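Local coordinates for protein PKS (Streptomyces albus, PDB 4OQJ) that probably condenses acyl units on carrier proteins as a ketosynthase in the modular assembly line for the antibiotic oxazolomycin, at residues D84-R97 / P695-E707. Sequence-based numbering, arbitrary orientation.
Sequences DADKFDAGLFGITR and PTYPFERVRHWAE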
loop_
_atom_site.group_PDB
_atom_site.type_symbol
_atom_site.label_atom_id
_atom_site.label_comp_id
_atom_site.label_asym_id
_atom_site.label_seq_id
_atom_site.Cartn_x
_atom_site.Cartn_y
_atom_site.Cartn_z
ATOM N N ASP A 84 4.003 -28.836 -4.059
ATOM C CA ASP A 84 3.020 -28.840 -2.975
ATOM C C ASP A 84 2.332 -27.498 -2.774
ATOM O O ASP A 84 1.897 -27.179 -1.671
ATOM C CB ASP A 84 3.672 -29.284 -1.656
ATOM C CG ASP A 84 3.856 -30.794 -1.576
ATOM O OD1 ASP A 84 3.132 -31.544 -2.269
ATOM O OD2 ASP A 84 4.716 -31.227 -0.800
ATOM N N ALA A 85 2.208 -26.723 -3.848
ATOM C CA ALA A 85 1.455 -25.479 -3.786
ATOM C C ALA A 85 -0.016 -25.728 -3.403
ATOM O O ALA A 85 -0.701 -24.836 -2.911
ATOM C CB ALA A 85 1.545 -24.758 -5.108
ATOM N N ASP A 86 -0.487 -26.948 -3.636
ATOM C CA ASP A 86 -1.856 -27.349 -3.324
ATOM C C ASP A 86 -2.068 -27.773 -1.866
ATOM O O ASP A 86 -3.204 -28.010 -1.447
ATOM C CB ASP A 86 -2.261 -28.509 -4.238
ATOM C CG ASP A 86 -1.403 -29.757 -4.020
ATOM O OD1 ASP A 86 -0.188 -29.622 -3.767
ATOM O OD2 ASP A 86 -1.947 -30.878 -4.086
ATOM N N LYS A 87 -0.981 -27.898 -1.108
ATOM C CA LYS A 87 -1.052 -28.413 0.271
ATOM C C LYS A 87 -1.278 -27.288 1.275
ATOM O O LYS A 87 -0.758 -26.186 1.105
ATOM C CB LYS A 87 0.227 -29.172 0.626
ATOM C CG LYS A 87 0.604 -30.279 -0.372
ATOM C CD LYS A 87 -0.470 -31.345 -0.467
ATOM C CE LYS A 87 0.013 -32.580 -1.249
ATOM N NZ LYS A 87 0.531 -32.228 -2.605
ATOM N N PHE A 88 -2.060 -27.557 2.317
ATOM C CA PHE A 88 -2.382 -26.528 3.313
ATOM C C PHE A 88 -2.923 -27.136 4.600
ATOM O O PHE A 88 -3.829 -27.983 4.578
ATOM C CB PHE A 88 -3.386 -25.532 2.713
ATOM C CG PHE A 88 -3.844 -24.454 3.658
ATOM C CD1 PHE A 88 -2.970 -23.469 4.087
ATOM C CD2 PHE A 88 -5.172 -24.400 4.073
ATOM C CE1 PHE A 88 -3.397 -22.454 4.936
ATOM C CE2 PHE A 88 -5.622 -23.391 4.927
ATOM C CZ PHE A 88 -4.733 -22.414 5.364
ATOM N N ASP A 89 -2.364 -26.696 5.727
ATOM C CA ASP A 89 -2.741 -27.239 7.035
ATOM C C ASP A 89 -3.936 -26.479 7.593
ATOM O O ASP A 89 -3.801 -25.630 8.482
ATOM C CB ASP A 89 -1.566 -27.166 8.009
ATOM C CG ASP A 89 -1.788 -28.006 9.271
ATOM O OD1 ASP A 89 -2.949 -28.333 9.635
ATOM O OD2 ASP A 89 -0.774 -28.345 9.909
ATOM N N ALA A 90 -5.111 -26.806 7.081
ATOM C CA ALA A 90 -6.309 -26.055 7.413
ATOM C C ALA A 90 -6.649 -26.177 8.895
ATOM O O ALA A 90 -7.096 -25.213 9.512
ATOM C CB ALA A 90 -7.470 -26.526 6.567
ATOM N N GLY A 91 -6.422 -27.355 9.466
ATOM C CA GLY A 91 -6.726 -27.585 10.871
ATOM C C GLY A 91 -5.978 -26.634 11.793
ATOM O O GLY A 91 -6.531 -26.110 12.754
ATOM N N LEU A 92 -4.708 -26.414 11.488
ATOM C CA LEU A 92 -3.870 -25.543 12.289
ATOM C C LEU A 92 -4.444 -24.141 12.334
ATOM O O LEU A 92 -4.373 -23.462 13.366
ATOM C CB LEU A 92 -2.455 -25.504 11.723
ATOM C CG LEU A 92 -1.513 -24.495 12.371
ATOM C CD1 LEU A 92 -1.233 -24.862 13.821
ATOM C CD2 LEU A 92 -0.231 -24.393 11.565
ATOM N N PHE A 93 -5.025 -23.705 11.215
ATOM C CA PHE A 93 -5.547 -22.345 11.131
ATOM C C PHE A 93 -7.063 -22.264 11.373
ATOM O O PHE A 93 -7.673 -21.217 11.184
ATOM C CB PHE A 93 -5.188 -21.750 9.773
ATOM C CG PHE A 93 -3.718 -21.599 9.571
ATOM C CD1 PHE A 93 -2.999 -20.676 10.313
ATOM C CD2 PHE A 93 -3.038 -22.406 8.674
ATOM C CE1 PHE A 93 -1.628 -20.539 10.142
ATOM C CE2 PHE A 93 -1.670 -22.277 8.512
ATOM C CZ PHE A 93 -0.970 -21.336 9.246
ATOM N N GLY A 94 -7.662 -23.357 11.819
ATOM C CA GLY A 94 -9.075 -23.345 12.168
ATOM C C GLY A 94 -9.966 -23.111 10.965
ATOM O O GLY A 94 -11.013 -22.483 11.066
ATOM N N ILE A 95 -9.537 -23.619 9.819
ATOM C CA ILE A 95 -10.257 -23.442 8.560
ATOM C C ILE A 95 -10.881 -24.774 8.129
ATOM O O ILE A 95 -10.228 -25.809 8.183
ATOM C CB ILE A 95 -9.306 -22.901 7.471
ATOM C CG1 ILE A 95 -8.887 -21.467 7.827
ATOM C CG2 ILE A 95 -9.955 -22.928 6.094
ATOM C CD1 ILE A 95 -7.750 -20.907 6.987
ATOM N N THR A 96 -12.145 -24.755 7.718
ATOM C CA THR A 96 -12.821 -25.982 7.299
ATOM C C THR A 96 -12.284 -26.444 5.955
ATOM O O THR A 96 -11.653 -25.666 5.241
ATOM C CB THR A 96 -14.326 -25.780 7.162
ATOM O OG1 THR A 96 -14.570 -24.898 6.067
ATOM C CG2 THR A 96 -14.915 -25.170 8.433
ATOM N N ARG A 97 -12.539 -27.704 5.612
ATOM C CA ARG A 97 -12.159 -28.246 4.312
ATOM C C ARG A 97 -12.781 -27.455 3.164
ATOM O O ARG A 97 -12.105 -27.134 2.184
ATOM C CB ARG A 97 -12.584 -29.711 4.180
ATOM C CG ARG A 97 -11.914 -30.676 5.133
ATOM C CD ARG A 97 -12.034 -32.119 4.639
ATOM N NE ARG A 97 -10.755 -32.637 4.141
ATOM C CZ ARG A 97 -10.320 -32.530 2.885
ATOM N NH1 ARG A 97 -11.054 -31.921 1.959
ATOM N NH2 ARG A 97 -9.140 -33.039 2.549
ATOM N N PRO A 695 14.068 -24.872 13.405
ATOM C CA PRO A 695 13.171 -25.343 12.342
ATOM C C PRO A 695 11.750 -24.842 12.543
ATOM O O PRO A 695 11.366 -24.554 13.675
ATOM C CB PRO A 695 13.244 -26.863 12.459
ATOM C CG PRO A 695 14.619 -27.124 13.065
ATOM C CD PRO A 695 14.828 -25.980 14.026
ATOM N N THR A 696 11.007 -24.737 11.446
ATOM C CA THR A 696 9.666 -24.167 11.451
ATOM C C THR A 696 8.634 -25.292 11.414
ATOM O O THR A 696 8.996 -26.464 11.278
ATOM C CB THR A 696 9.500 -23.182 10.275
ATOM O OG1 THR A 696 9.906 -23.791 9.030
ATOM C CG2 THR A 696 10.377 -21.982 10.519
ATOM N N TYR A 697 7.366 -24.942 11.587
ATOM C CA TYR A 697 6.303 -25.913 11.817
ATOM C C TYR A 697 6.143 -26.917 10.662
ATOM O O TYR A 697 6.210 -26.535 9.487
ATOM C CB TYR A 697 4.971 -25.182 12.051
ATOM C CG TYR A 697 3.883 -26.102 12.568
ATOM C CD1 TYR A 697 3.733 -26.330 13.930
ATOM C CD2 TYR A 697 3.026 -26.766 11.696
ATOM C CE1 TYR A 697 2.754 -27.182 14.413
ATOM C CE2 TYR A 697 2.031 -27.620 12.173
ATOM C CZ TYR A 697 1.906 -27.825 13.540
ATOM O OH TYR A 697 0.936 -28.681 14.041
ATOM N N PRO A 698 5.944 -28.214 10.990
ATOM C CA PRO A 698 5.750 -29.220 9.936
ATOM C C PRO A 698 4.283 -29.294 9.498
ATOM O O PRO A 698 3.548 -30.212 9.867
ATOM C CB PRO A 698 6.211 -30.511 10.601
ATOM C CG PRO A 698 5.895 -30.312 12.043
ATOM C CD PRO A 698 6.106 -28.838 12.317
ATOM N N PHE A 699 3.868 -28.311 8.706
ATOM C CA PHE A 699 2.488 -28.200 8.266
ATOM C C PHE A 699 2.005 -29.504 7.668
ATOM O O PHE A 699 2.718 -30.127 6.894
ATOM C CB PHE A 699 2.344 -27.085 7.233
ATOM C CG PHE A 699 2.756 -25.738 7.742
ATOM C CD1 PHE A 699 1.929 -25.019 8.590
ATOM C CD2 PHE A 699 3.974 -25.196 7.374
ATOM C CE1 PHE A 699 2.304 -23.758 9.048
ATOM C CE2 PHE A 699 4.359 -23.956 7.837
ATOM C CZ PHE A 699 3.536 -23.238 8.668
ATOM N N GLU A 700 0.796 -29.923 8.019
ATOM C CA GLU A 700 0.273 -31.171 7.470
ATOM C C GLU A 700 0.065 -31.008 5.973
ATOM O O GLU A 700 -0.526 -30.024 5.540
ATOM C CB GLU A 700 -1.042 -31.569 8.154
ATOM C CG GLU A 700 -1.442 -33.019 7.874
ATOM C CD GLU A 700 -2.339 -33.606 8.947
ATOM O OE1 GLU A 700 -2.028 -33.428 10.145
ATOM O OE2 GLU A 700 -3.347 -34.254 8.587
ATOM N N ARG A 701 0.561 -31.953 5.182
ATOM C CA ARG A 701 0.419 -31.860 3.723
ATOM C C ARG A 701 -0.932 -32.382 3.236
ATOM O O ARG A 701 -1.001 -33.431 2.589
ATOM C CB ARG A 701 1.527 -32.639 3.009
ATOM C CG ARG A 701 2.934 -32.134 3.241
ATOM C CD ARG A 701 3.964 -33.122 2.680
ATOM N NE ARG A 701 3.916 -33.221 1.219
ATOM C CZ ARG A 701 3.263 -34.155 0.531
ATOM N NH1 ARG A 701 2.582 -35.113 1.150
ATOM N NH2 ARG A 701 3.295 -34.137 -0.795
ATOM N N VAL A 702 -1.999 -31.652 3.541
ATOM C CA VAL A 702 -3.337 -32.006 3.074
ATOM C C VAL A 702 -3.665 -31.253 1.789
ATOM O O VAL A 702 -3.558 -30.025 1.721
ATOM C CB VAL A 702 -4.406 -31.689 4.153
ATOM C CG1 VAL A 702 -5.780 -32.194 3.728
ATOM C CG2 VAL A 702 -4.010 -32.278 5.476
ATOM N N ARG A 703 -4.063 -31.983 0.757
ATOM C CA ARG A 703 -4.433 -31.358 -0.507
ATOM C C ARG A 703 -5.814 -30.708 -0.449
ATOM O O ARG A 703 -6.789 -31.328 -0.043
ATOM C CB ARG A 703 -4.391 -32.382 -1.631
ATOM C CG ARG A 703 -4.855 -31.837 -2.977
ATOM C CD ARG A 703 -4.699 -32.915 -4.038
ATOM N NE ARG A 703 -5.306 -32.566 -5.322
ATOM C CZ ARG A 703 -4.689 -31.906 -6.297
ATOM N NH1 ARG A 703 -3.442 -31.469 -6.140
ATOM N NH2 ARG A 703 -5.325 -31.668 -7.431
ATOM N N HIS A 704 -5.873 -29.440 -0.834
ATOM C CA HIS A 704 -7.125 -28.715 -0.974
ATOM C C HIS A 704 -7.107 -28.085 -2.343
ATOM O O HIS A 704 -6.318 -27.170 -2.599
ATOM C CB HIS A 704 -7.294 -27.649 0.115
ATOM C CG HIS A 704 -7.233 -28.196 1.506
ATOM N ND1 HIS A 704 -8.333 -28.729 2.144
ATOM C CD2 HIS A 704 -6.203 -28.310 2.375
ATOM C CE1 HIS A 704 -7.983 -29.146 3.349
ATOM N NE2 HIS A 704 -6.695 -28.903 3.514
ATOM N N TRP A 705 -7.965 -28.580 -3.227
ATOM C CA TRP A 705 -7.925 -28.175 -4.620
ATOM C C TRP A 705 -9.294 -28.335 -5.269
ATOM O O TRP A 705 -9.834 -29.429 -5.332
ATOM C CB TRP A 705 -6.882 -28.996 -5.365
ATOM C CG TRP A 705 -6.454 -28.392 -6.645
ATOM C CD1 TRP A 705 -6.895 -28.713 -7.899
ATOM C CD2 TRP A 705 -5.488 -27.354 -6.812
ATOM N NE1 TRP A 705 -6.261 -27.934 -8.834
ATOM C CE2 TRP A 705 -5.392 -27.088 -8.190
ATOM C CE3 TRP A 705 -4.692 -26.619 -5.926
ATOM C CZ2 TRP A 705 -4.534 -26.125 -8.704
ATOM C CZ3 TRP A 705 -3.844 -25.660 -6.438
ATOM C CH2 TRP A 705 -3.770 -25.423 -7.813
ATOM N N ALA A 706 -9.860 -27.224 -5.718
ATOM C CA ALA A 706 -11.161 -27.222 -6.362
ATOM C C ALA A 706 -11.007 -27.694 -7.795
ATOM O O ALA A 706 -10.165 -27.185 -8.534
ATOM C CB ALA A 706 -11.780 -25.835 -6.325
ATOM N N GLU A 707 -11.819 -28.669 -8.183
ATOM C CA GLU A 707 -11.786 -29.192 -9.540
ATOM C C GLU A 707 -12.643 -28.313 -10.463
ATOM O O GLU A 707 -13.797 -28.013 -10.148
ATOM C CB GLU A 707 -12.271 -30.641 -9.556
ATOM C CG GLU A 707 -11.261 -31.648 -10.120
ATOM C CD GLU A 707 -9.895 -31.603 -9.437
ATOM O OE1 GLU A 707 -9.749 -32.148 -8.319
ATOM O OE2 GLU A 707 -8.957 -31.035 -10.036
HETATM O O HOH W 1 -0.615 -29.893 12.136
HETATM O O HOH W 2 -6.193 -29.640 6.084
HETATM O O HOH W 3 -10.712 -29.408 0.776
#
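Arg701 grips Asp84 side-on, NE to OD2 at 2.9 Å and NH2 to OD1 at 3.0 Å; the carboxylate is turned 59° from the guanidinium plane. Lys87 NZ reaches the same OD1 (2.7 Å) from the same face as Arg701 NH2, and also binds Asp86 OD1. Asp86 OD2 takes Arg703 NH1 (2.6 Å), so two arginines and a lysine are interleaved with two aspartates. Alongside, the backbones meet in a single bridge pairing Lys87 with Arg703: His704 N donates to Asp86 O (3.1 Å), and Phe88 N to Val702 O (2.9 Å). With CG anti to its backbone N (chi1 -166°), Asp89 carries its carboxylate to the Glu700 backbone; OD2 accepts from Glu700 N in a nearly linear bond (2.9 Å) and OD1 from Leu92 N, an Asx motif. A water links Asp89 OD2 to Tyr697 OH, which is also hydrogen-bonded to Asn472 N. Leu92 CD2 lies over a face of the Tyr697 ring and at the edge of Phe699, 3.6 Å from CE1. His704 CE1 lies over one face of the Arg97 guanidinium. On helix 105-121, Glu112 accepts from Asp89 N and Arg108 donates to His704 O. This is consistent with the post-ketosynthase linker, with its Pro-Thr-Tyr-Pro-Phe stretch (695-699), wrapping back over the ketosynthase, as in modular polyketide synthases.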